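Local structure of mucus binding protein (3I57) at residues A[2-7]-A[28-33]; A[165-168]-A[174-177]; A[108-113]-A[151-156]. The protein is a calcium-binding beta-grasp repeat of a cell-wall-anchored, probably mucus-binding surface protein, and has immunoglobulin-binding activity. One frame throughout, in Å; residues are numbered along the deposited sequence.

Contact 1. Residues A[2-7]-A[28-33]. With CA (calcium ion), chain C.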
loop_
_atom_site.group_PDB
_atom_site.type_symbol
_atom_site.label_atom_id
_atom_site.label_comp_id
_atom_site.label_asym_id
_atom_site.label_seq_id
_atom_site.Cartn_x
_atom_site.Cartn_y
_atom_site.Cartn_z
ATOM N N GLN A 2 9.629 -1.799 46.063
ATOM C CA GLN A 2 8.431 -1.673 45.222
ATOM C C GLN A 2 8.847 -1.911 43.767
ATOM O O GLN A 2 10.012 -1.724 43.421
ATOM C CB GLN A 2 7.855 -0.274 45.352
ATOM C CG GLN A 2 7.475 0.101 46.791
ATOM C CD GLN A 2 6.517 -0.908 47.390
ATOM O OE1 GLN A 2 5.781 -1.589 46.655
ATOM N NE2 GLN A 2 6.512 -1.019 48.728
ATOM N N LYS A 3 7.894 -2.287 42.925
ATOM C CA LYS A 3 8.215 -2.580 41.525
ATOM C C LYS A 3 7.324 -1.796 40.613
ATOM O O LYS A 3 6.141 -1.602 40.890
ATOM C CB LYS A 3 8.037 -4.074 41.207
ATOM C CG LYS A 3 9.010 -4.998 41.901
ATOM C CD LYS A 3 8.672 -6.470 41.560
ATOM C CE LYS A 3 9.940 -7.325 41.510
ATOM N NZ LYS A 3 10.969 -6.801 40.538
ATOM N N VAL A 4 7.901 -1.370 39.499
ATOM C CA VAL A 4 7.203 -0.581 38.520
ATOM C C VAL A 4 7.461 -1.248 37.163
ATOM O O VAL A 4 8.558 -1.772 36.928
ATOM C CB VAL A 4 7.762 0.867 38.475
ATOM C CG1 VAL A 4 7.204 1.590 37.257
ATOM C CG2 VAL A 4 7.389 1.606 39.716
ATOM N N HIS A 5 6.470 -1.229 36.285
ATOM C CA HIS A 5 6.639 -1.838 34.964
ATOM C C HIS A 5 6.169 -0.844 33.937
ATOM O O HIS A 5 5.037 -0.411 33.980
ATOM C CB HIS A 5 5.771 -3.114 34.868
ATOM C CG HIS A 5 5.929 -4.023 36.041
ATOM N ND1 HIS A 5 7.039 -4.832 36.205
ATOM C CD2 HIS A 5 5.144 -4.231 37.119
ATOM C CE1 HIS A 5 6.919 -5.510 37.334
ATOM N NE2 HIS A 5 5.776 -5.167 37.908
ATOM N N VAL A 6 7.021 -0.502 32.985
ATOM C CA VAL A 6 6.604 0.452 31.965
ATOM C C VAL A 6 6.452 -0.298 30.663
ATOM O O VAL A 6 7.393 -0.920 30.190
ATOM C CB VAL A 6 7.640 1.565 31.785
ATOM C CG1 VAL A 6 7.151 2.552 30.733
ATOM C CG2 VAL A 6 7.901 2.254 33.116
ATOM N N GLN A 7 5.256 -0.248 30.086
ATOM C CA GLN A 7 4.938 -1.152 28.978
ATOM C C GLN A 7 4.785 -0.345 27.706
ATOM O O GLN A 7 3.947 0.537 27.635
ATOM C CB GLN A 7 3.648 -1.938 29.288
ATOM C CG GLN A 7 3.834 -2.826 30.545
ATOM C CD GLN A 7 2.523 -3.319 31.124
ATOM O OE1 GLN A 7 2.350 -4.517 31.446
ATOM N NE2 GLN A 7 1.595 -2.417 31.268
ATOM N N GLU A 28 10.370 6.987 46.994
ATOM C CA GLU A 28 11.431 7.415 46.098
ATOM C C GLU A 28 10.798 7.865 44.786
ATOM O O GLU A 28 9.873 7.224 44.299
ATOM C CB GLU A 28 12.402 6.250 45.862
ATOM C CG GLU A 28 13.497 6.500 44.811
ATOM C CD GLU A 28 14.207 5.213 44.389
ATOM O OE1 GLU A 28 14.190 4.212 45.152
ATOM O OE2 GLU A 28 14.809 5.212 43.292
ATOM N N THR A 29 11.291 8.966 44.213
ATOM C CA THR A 29 10.853 9.342 42.860
ATOM C C THR A 29 11.347 8.301 41.831
ATOM O O THR A 29 12.531 7.942 41.831
ATOM C CB THR A 29 11.314 10.760 42.488
ATOM O OG1 THR A 29 10.670 11.696 43.352
ATOM C CG2 THR A 29 10.963 11.102 40.975
ATOM N N ILE A 30 10.454 7.796 40.973
ATOM C CA ILE A 30 10.865 6.664 40.090
ATOM C C ILE A 30 11.913 7.202 39.109
ATOM O O ILE A 30 11.612 8.113 38.378
ATOM C CB ILE A 30 9.669 6.033 39.316
ATOM C CG1 ILE A 30 8.638 5.397 40.268
ATOM C CG2 ILE A 30 10.197 4.994 38.289
ATOM C CD1 ILE A 30 7.224 5.275 39.666
ATOM N N PRO A 31 13.154 6.679 39.134
ATOM C CA PRO A 31 14.216 7.282 38.335
ATOM C C PRO A 31 14.163 6.771 36.919
ATOM O O PRO A 31 15.003 5.958 36.508
ATOM C CB PRO A 31 15.506 6.838 39.046
ATOM C CG PRO A 31 15.130 5.557 39.718
ATOM C CD PRO A 31 13.669 5.651 40.061
ATOM N N TYR A 32 13.147 7.219 36.185
ATOM C CA TYR A 32 12.906 6.738 34.834
ATOM C C TYR A 32 12.303 7.860 34.010
ATOM O O TYR A 32 11.507 8.685 34.515
ATOM C CB TYR A 32 11.904 5.571 34.879
ATOM C CG TYR A 32 11.674 4.830 33.582
ATOM C CD1 TYR A 32 12.481 3.752 33.225
ATOM C CD2 TYR A 32 10.617 5.172 32.747
ATOM C CE1 TYR A 32 12.279 3.049 32.047
ATOM C CE2 TYR A 32 10.399 4.490 31.579
ATOM C CZ TYR A 32 11.215 3.417 31.235
ATOM O OH TYR A 32 10.965 2.769 30.061
ATOM N N SER A 33 12.668 7.846 32.737
ATOM C CA SER A 33 12.024 8.671 31.723
ATOM C C SER A 33 11.662 7.798 30.530
ATOM O O SER A 33 12.406 6.883 30.163
ATOM C CB SER A 33 12.964 9.769 31.246
ATOM O OG SER A 33 12.564 10.275 29.984
HETATM CA CA CA C . 3.887 -1.611 45.088
HETATM O O HOH W 1 5.334 -3.493 44.302
HETATM O O HOH W 2 4.906 -0.586 43.204
#

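Contact 2. Residues A[165-168]-A[174-177]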
loop_
_atom_site.group_PDB
_atom_site.type_symbol
_atom_site.label_atom_id
_atom_site.label_comp_id
_atom_site.label_asym_id
_atom_site.label_seq_id
_atom_site.Cartn_x
_atom_site.Cartn_y
_atom_site.Cartn_z
ATOM N N ARG A 165 -10.113 1.864 -28.634
ATOM C CA ARG A 165 -10.835 1.371 -27.450
ATOM C C ARG A 165 -10.193 1.951 -26.200
ATOM O O ARG A 165 -9.109 2.518 -26.267
ATOM C CB ARG A 165 -10.736 -0.161 -27.358
ATOM C CG ARG A 165 -11.311 -0.931 -28.558
ATOM C CD ARG A 165 -12.850 -0.877 -28.584
ATOM N NE ARG A 165 -13.347 -1.832 -29.574
ATOM C CZ ARG A 165 -13.405 -1.574 -30.884
ATOM N NH1 ARG A 165 -13.052 -0.383 -31.343
ATOM N NH2 ARG A 165 -13.823 -2.506 -31.733
ATOM N N SER A 166 -10.856 1.758 -25.064
ATOM C CA SER A 166 -10.382 2.247 -23.774
ATOM C C SER A 166 -10.544 1.137 -22.763
ATOM O O SER A 166 -11.320 0.193 -22.982
ATOM C CB SER A 166 -11.232 3.431 -23.319
ATOM O OG SER A 166 -10.907 4.531 -24.153
ATOM N N SER A 167 -9.820 1.244 -21.652
ATOM C CA SER A 167 -10.056 0.344 -20.519
ATOM C C SER A 167 -10.420 1.154 -19.273
ATOM O O SER A 167 -9.913 2.260 -19.059
ATOM C CB SER A 167 -8.831 -0.516 -20.192
ATOM O OG SER A 167 -8.619 -1.566 -21.136
ATOM N N ASN A 168 -11.277 0.585 -18.445
ATOM C CA ASN A 168 -11.634 1.162 -17.151
ATOM C C ASN A 168 -10.597 0.738 -16.124
ATOM O O ASN A 168 -9.954 -0.271 -16.304
ATOM C CB ASN A 168 -13.019 0.694 -16.740
ATOM C CG ASN A 168 -14.096 1.203 -17.664
ATOM O OD1 ASN A 168 -13.968 2.298 -18.210
ATOM N ND2 ASN A 168 -15.165 0.411 -17.860
ATOM N N GLY A 174 -6.530 -5.776 -20.581
ATOM C CA GLY A 174 -7.068 -4.959 -21.673
ATOM C C GLY A 174 -7.883 -5.816 -22.625
ATOM O O GLY A 174 -7.982 -7.027 -22.438
ATOM N N PRO A 175 -8.501 -5.201 -23.643
ATOM C CA PRO A 175 -9.416 -5.972 -24.496
ATOM C C PRO A 175 -8.661 -6.773 -25.528
ATOM O O PRO A 175 -7.587 -6.358 -25.957
ATOM C CB PRO A 175 -10.210 -4.881 -25.223
ATOM C CG PRO A 175 -9.234 -3.734 -25.339
ATOM C CD PRO A 175 -8.463 -3.773 -24.007
ATOM N N THR A 176 -9.245 -7.877 -25.984
ATOM C CA THR A 176 -8.668 -8.624 -27.095
ATOM C C THR A 176 -9.794 -8.811 -28.094
ATOM O O THR A 176 -10.887 -9.270 -27.709
ATOM C CB THR A 176 -8.148 -9.996 -26.636
ATOM O OG1 THR A 176 -7.016 -9.811 -25.764
ATOM C CG2 THR A 176 -7.699 -10.798 -27.847
ATOM N N LEU A 177 -9.575 -8.426 -29.348
ATOM C CA LEU A 177 -10.675 -8.399 -30.301
ATOM C C LEU A 177 -10.158 -8.760 -31.659
ATOM O O LEU A 177 -8.969 -8.778 -31.855
ATOM C CB LEU A 177 -11.351 -7.018 -30.321
ATOM C CG LEU A 177 -10.508 -5.837 -30.786
ATOM C CD1 LEU A 177 -10.773 -5.492 -32.250
ATOM C CD2 LEU A 177 -10.782 -4.595 -29.914
#

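Contact 3. Residues A[108-113]-A[151-156]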
loop_
_atom_site.group_PDB
_atom_site.type_symbol
_atom_site.label_atom_id
_atom_site.label_comp_id
_atom_site.label_asym_id
_atom_site.label_seq_id
_atom_site.Cartn_x
_atom_site.Cartn_y
_atom_site.Cartn_z
ATOM N N THR A 108 -8.805 -18.043 -40.240
ATOM C CA THR A 108 -7.396 -18.112 -40.612
ATOM C C THR A 108 -6.781 -16.714 -40.511
ATOM O O THR A 108 -7.478 -15.686 -40.626
ATOM C CB THR A 108 -7.103 -18.751 -42.013
ATOM O OG1 THR A 108 -7.511 -17.877 -43.062
ATOM C CG2 THR A 108 -7.781 -20.108 -42.164
ATOM N N LYS A 109 -5.474 -16.686 -40.299
ATOM C CA LYS A 109 -4.785 -15.451 -39.984
ATOM C C LYS A 109 -4.537 -14.574 -41.209
ATOM O O LYS A 109 -4.054 -15.046 -42.239
ATOM C CB LYS A 109 -3.449 -15.773 -39.331
ATOM C CG LYS A 109 -2.728 -14.534 -38.850
ATOM C CD LYS A 109 -1.439 -14.919 -38.185
ATOM C CE LYS A 109 -1.207 -14.097 -36.935
ATOM N NZ LYS A 109 0.064 -14.570 -36.322
ATOM N N ALA A 110 -4.843 -13.288 -41.085
ATOM C CA ALA A 110 -4.660 -12.343 -42.189
ATOM C C ALA A 110 -3.427 -11.454 -42.036
ATOM O O ALA A 110 -2.809 -11.076 -43.020
ATOM C CB ALA A 110 -5.918 -11.491 -42.350
ATOM N N ALA A 111 -3.080 -11.107 -40.801
ATOM C CA ALA A 111 -1.945 -10.233 -40.515
ATOM C C ALA A 111 -1.530 -10.467 -39.078
ATOM O O ALA A 111 -2.271 -11.094 -38.323
ATOM C CB ALA A 111 -2.338 -8.763 -40.715
ATOM N N GLU A 112 -0.359 -9.981 -38.691
ATOM C CA GLU A 112 0.091 -10.167 -37.306
ATOM C C GLU A 112 -0.666 -9.230 -36.381
ATOM O O GLU A 112 -1.036 -8.131 -36.776
ATOM C CB GLU A 112 1.598 -9.932 -37.163
ATOM C CG GLU A 112 2.483 -10.835 -38.062
ATOM C CD GLU A 112 2.078 -12.304 -38.011
ATOM O OE1 GLU A 112 1.992 -12.859 -36.899
ATOM O OE2 GLU A 112 1.827 -12.904 -39.083
ATOM N N ASP A 113 -0.901 -9.692 -35.157
ATOM C CA ASP A 113 -1.539 -8.907 -34.111
ATOM C C ASP A 113 -0.865 -7.545 -33.978
ATOM O O ASP A 113 0.351 -7.425 -34.181
ATOM C CB ASP A 113 -1.351 -9.610 -32.760
ATOM C CG ASP A 113 -2.186 -10.868 -32.596
ATOM O OD1 ASP A 113 -2.997 -11.207 -33.492
ATOM O OD2 ASP A 113 -2.031 -11.499 -31.509
ATOM N N PRO A 151 -4.210 -3.184 -41.147
ATOM C CA PRO A 151 -3.420 -3.171 -42.379
ATOM C C PRO A 151 -4.268 -3.275 -43.628
ATOM O O PRO A 151 -5.362 -3.840 -43.608
ATOM C CB PRO A 151 -2.537 -4.426 -42.262
ATOM C CG PRO A 151 -3.139 -5.265 -41.144
ATOM C CD PRO A 151 -3.810 -4.265 -40.226
ATOM N N THR A 152 -3.730 -2.757 -44.722
ATOM C CA THR A 152 -4.379 -2.877 -46.025
ATOM C C THR A 152 -3.919 -4.156 -46.694
ATOM O O THR A 152 -2.726 -4.400 -46.830
ATOM C CB THR A 152 -4.028 -1.678 -46.895
ATOM O OG1 THR A 152 -4.569 -0.509 -46.276
ATOM C CG2 THR A 152 -4.588 -1.843 -48.330
ATOM N N ILE A 153 -4.876 -4.989 -47.067
ATOM C CA ILE A 153 -4.586 -6.251 -47.722
ATOM C C ILE A 153 -5.305 -6.231 -49.073
ATOM O O ILE A 153 -6.534 -6.167 -49.132
ATOM C CB ILE A 153 -5.045 -7.438 -46.840
ATOM C CG1 ILE A 153 -4.450 -7.305 -45.435
ATOM C CG2 ILE A 153 -4.640 -8.794 -47.454
ATOM C CD1 ILE A 153 -4.725 -8.480 -44.517
ATOM N N ALA A 154 -4.539 -6.253 -50.163
ATOM C CA ALA A 154 -5.139 -6.167 -51.496
ATOM C C ALA A 154 -6.258 -7.179 -51.656
ATOM O O ALA A 154 -6.095 -8.360 -51.345
ATOM C CB ALA A 154 -4.070 -6.374 -52.594
ATOM N N GLY A 155 -7.401 -6.708 -52.131
ATOM C CA GLY A 155 -8.502 -7.583 -52.448
ATOM C C GLY A 155 -9.466 -7.766 -51.303
ATOM O O GLY A 155 -10.449 -8.485 -51.437
ATOM N N TYR A 156 -9.169 -7.121 -50.173
ATOM C CA TYR A 156 -9.967 -7.270 -48.959
ATOM C C TYR A 156 -10.195 -5.929 -48.246
ATOM O O TYR A 156 -9.448 -4.977 -48.436
ATOM C CB TYR A 156 -9.290 -8.244 -47.987
ATOM C CG TYR A 156 -9.235 -9.664 -48.486
ATOM C CD1 TYR A 156 -10.223 -10.568 -48.147
ATOM C CD2 TYR A 156 -8.194 -10.102 -49.305
ATOM C CE1 TYR A 156 -10.186 -11.887 -48.596
ATOM C CE2 TYR A 156 -8.144 -11.427 -49.755
ATOM C CZ TYR A 156 -9.146 -12.304 -49.396
ATOM O OH TYR A 156 -9.129 -13.612 -49.830
#

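Contact 1. Residues A[2-7]-A[28-33]
Val6 rests on one face of the Tyr32 ring, and two residues earlier in the strand, Val4 meets Ile30. Followed outward, Val6 begins at CB, which already lies 3.9 Å from Tyr32 OH. The side chain then splits. CG1 lies above the plane but outside the ring, about equally far (3.9 Å) from Tyr32 CE2 and Tyr32 OH. CG2 sits 3.7 Å from Tyr32 CE2 and also approaches CD2 and CZ. With CG1 anti to the backbone N (chi1 -179°), CG2 is the methyl carried over the ring. Its line to the ring centroid is 26° off the normal, which defines a CH-pi contact over the face, displaced toward the rim. The second pair is purely aliphatic: Val4 CG2 and Ile30 CD1 come tip to tip at 3.7 Å.

Val4 and Val6 point to the same face of the strand, whereas His5 between them holds Asp21 and Asp66 with its two imidazole nitrogens. The facing loop, which leads from strand 15-24 to helix 35-43, makes an inverse gamma turn centred on Pro31, with Tyr32 N bonded to Ile30 O at 2.8 Å. Leu22 touches both Ile30 and Tyr32, and Phe59 touches both Val4 and Ile30. At the start of the strand Gln2 OE1 binds the calcium ion at 2.5 Å. Two further calcium ligands are waters, one accepting from Lys3 N and the other donating to Lys3 O; Asp60, Asp62 and Asn65 complete the site.

Across the segments the chemistry is methyl against methyl and methyl against ring, while the phenol OH has its polar partners in Asp20 and Tyr8. Apolar packing therefore joins the loop before the helix to the first strand, and the same strand reaches the metal through the Gln2 side chain and through waters held by the Lys3 backbone.

Contact 2. Residues A[165-168]-A[174-177]
Arg165 and Leu177 cross obliquely, with a single methyl, Leu177 CD2, carrying the touch. That methyl lies 3.8 Å from Arg165 NE and 3.9 Å from Arg165 CG, so it is set against the bend of the arginine chain as well as the start of the guanidinium group. The bend is at chi2 (-72°); beyond it the chain brings the guanidinium alongside the same methyl, which lies obliquely to it, with Leu177 CD2 4.1 Å from both Arg165 CZ and Arg165 NH2. NH2 also forms a salt bridge with Glu160. Pro175 comes close to the root of the same residue, its CG lying 4.4 Å from Arg165 CB, a loose approach.

At the other end, Ser167 is turned toward the proline side of the contact. Its OG lies 3.6 Å from Pro175 CD and 3.8 Å from Gly174 CA, both carbon contacts. The polar partner of this buried hydroxyl is Tyr145 OH. The serine oxygen therefore combines a hydrogen bond to tyrosine with packing against Gly174 CA and the Pro175 ring.

The end-to-end directions of the touching parts differ by 147°, roughly opposed, but the two strands belong to different sheets. Strand 162-168 is the middle one of a three-stranded antiparallel sheet, with backbone bonds from Arg165 to Tyr145 and from Ser167 to Gln143. Strand 176-183 runs parallel to strand 93-104 in the large mixed sheet, where Pro175 and Leu177 bond to Thr99. Leu96 and Glu98 on strand 93-104 also touch Ser167 and Arg165, placing the contact at the junction of the two sheets.

Contact 3. Residues A[108-113]-A[151-156]
Ile153 CD1 stands over one face of the Ala110-Ala111 peptide, above the plane and displaced outward past the oxygen: it is 3.6 Å from Ala110 O, the closest approach of these two residues. The same methyl is 3.9 Å from Ala110 CB and, more loosely, 4.5 Å from Ala111 CB, so it spans both alanines. Another planar group, the Glu112 carboxylate, is used within its own segment. Lys109 NZ donates to Glu112 OE1 at 2.6 Å in a salt bridge, on the syn side but 32° out of the carboxylate plane. The Tyr156 ring meets that of Tyr104, with planes at about 60°.

The remaining touch across the contact is between the Ala111 methyl and the proline ring, Ala111 CB lying 3.6 Å from Pro151 CG. Ile153 reaches the alanines because its chain is extended at chi2 (-175°), which carries CD1 well away from the backbone. Just beyond it the chain reverses in a type II beta turn from Ile153 to Tyr156, closed by Tyr156 N to Ile153 O at 3.0 Å. Gly155 has a positive phi, as is usual at the third position of such a turn. Every cross-segment touch involves an aliphatic carbon, and the four residues are all partly exposed: this is thin, surface-level packing.

The chain turns a corner at Ala111, between the weakly bonded strand 109-110 and the weakly bonded start of strand 112-127. Ala110 bonds to Tyr102 through the backbone, and Tyr104, also on strand 93-104, touches both Ala110 and Ile153. From strand 176-183, Tyr181 packs on Ala110 and Ile153 and hydrogen-bonds Pro151 O through its hydroxyl. The loop between strands 148-149 and 156-158 is thereby laid against the corner, beside two strands of the large sheet.

Overall arrangement
From the N terminus, contact 1 closes first, bringing the loop ahead of helix 35-43 back to the opening strand in the Mucin binding domain. Much later in the chain, contact 3 closes the long excursion from 108-113 to 151-156. Contact 2 follows, closing the short connection between strands 162-168 and 176-183. The three loops run in series; none encloses or crosses another. Contacts 2 and 3 lie in the Muc B2-like domain, with centres about 21 Å apart, whereas the centre of contact 1 is about 65 Å from that of contact 2, on the opposite side of the chain's centre. All three reach the same mixed sheet, which runs through both domains.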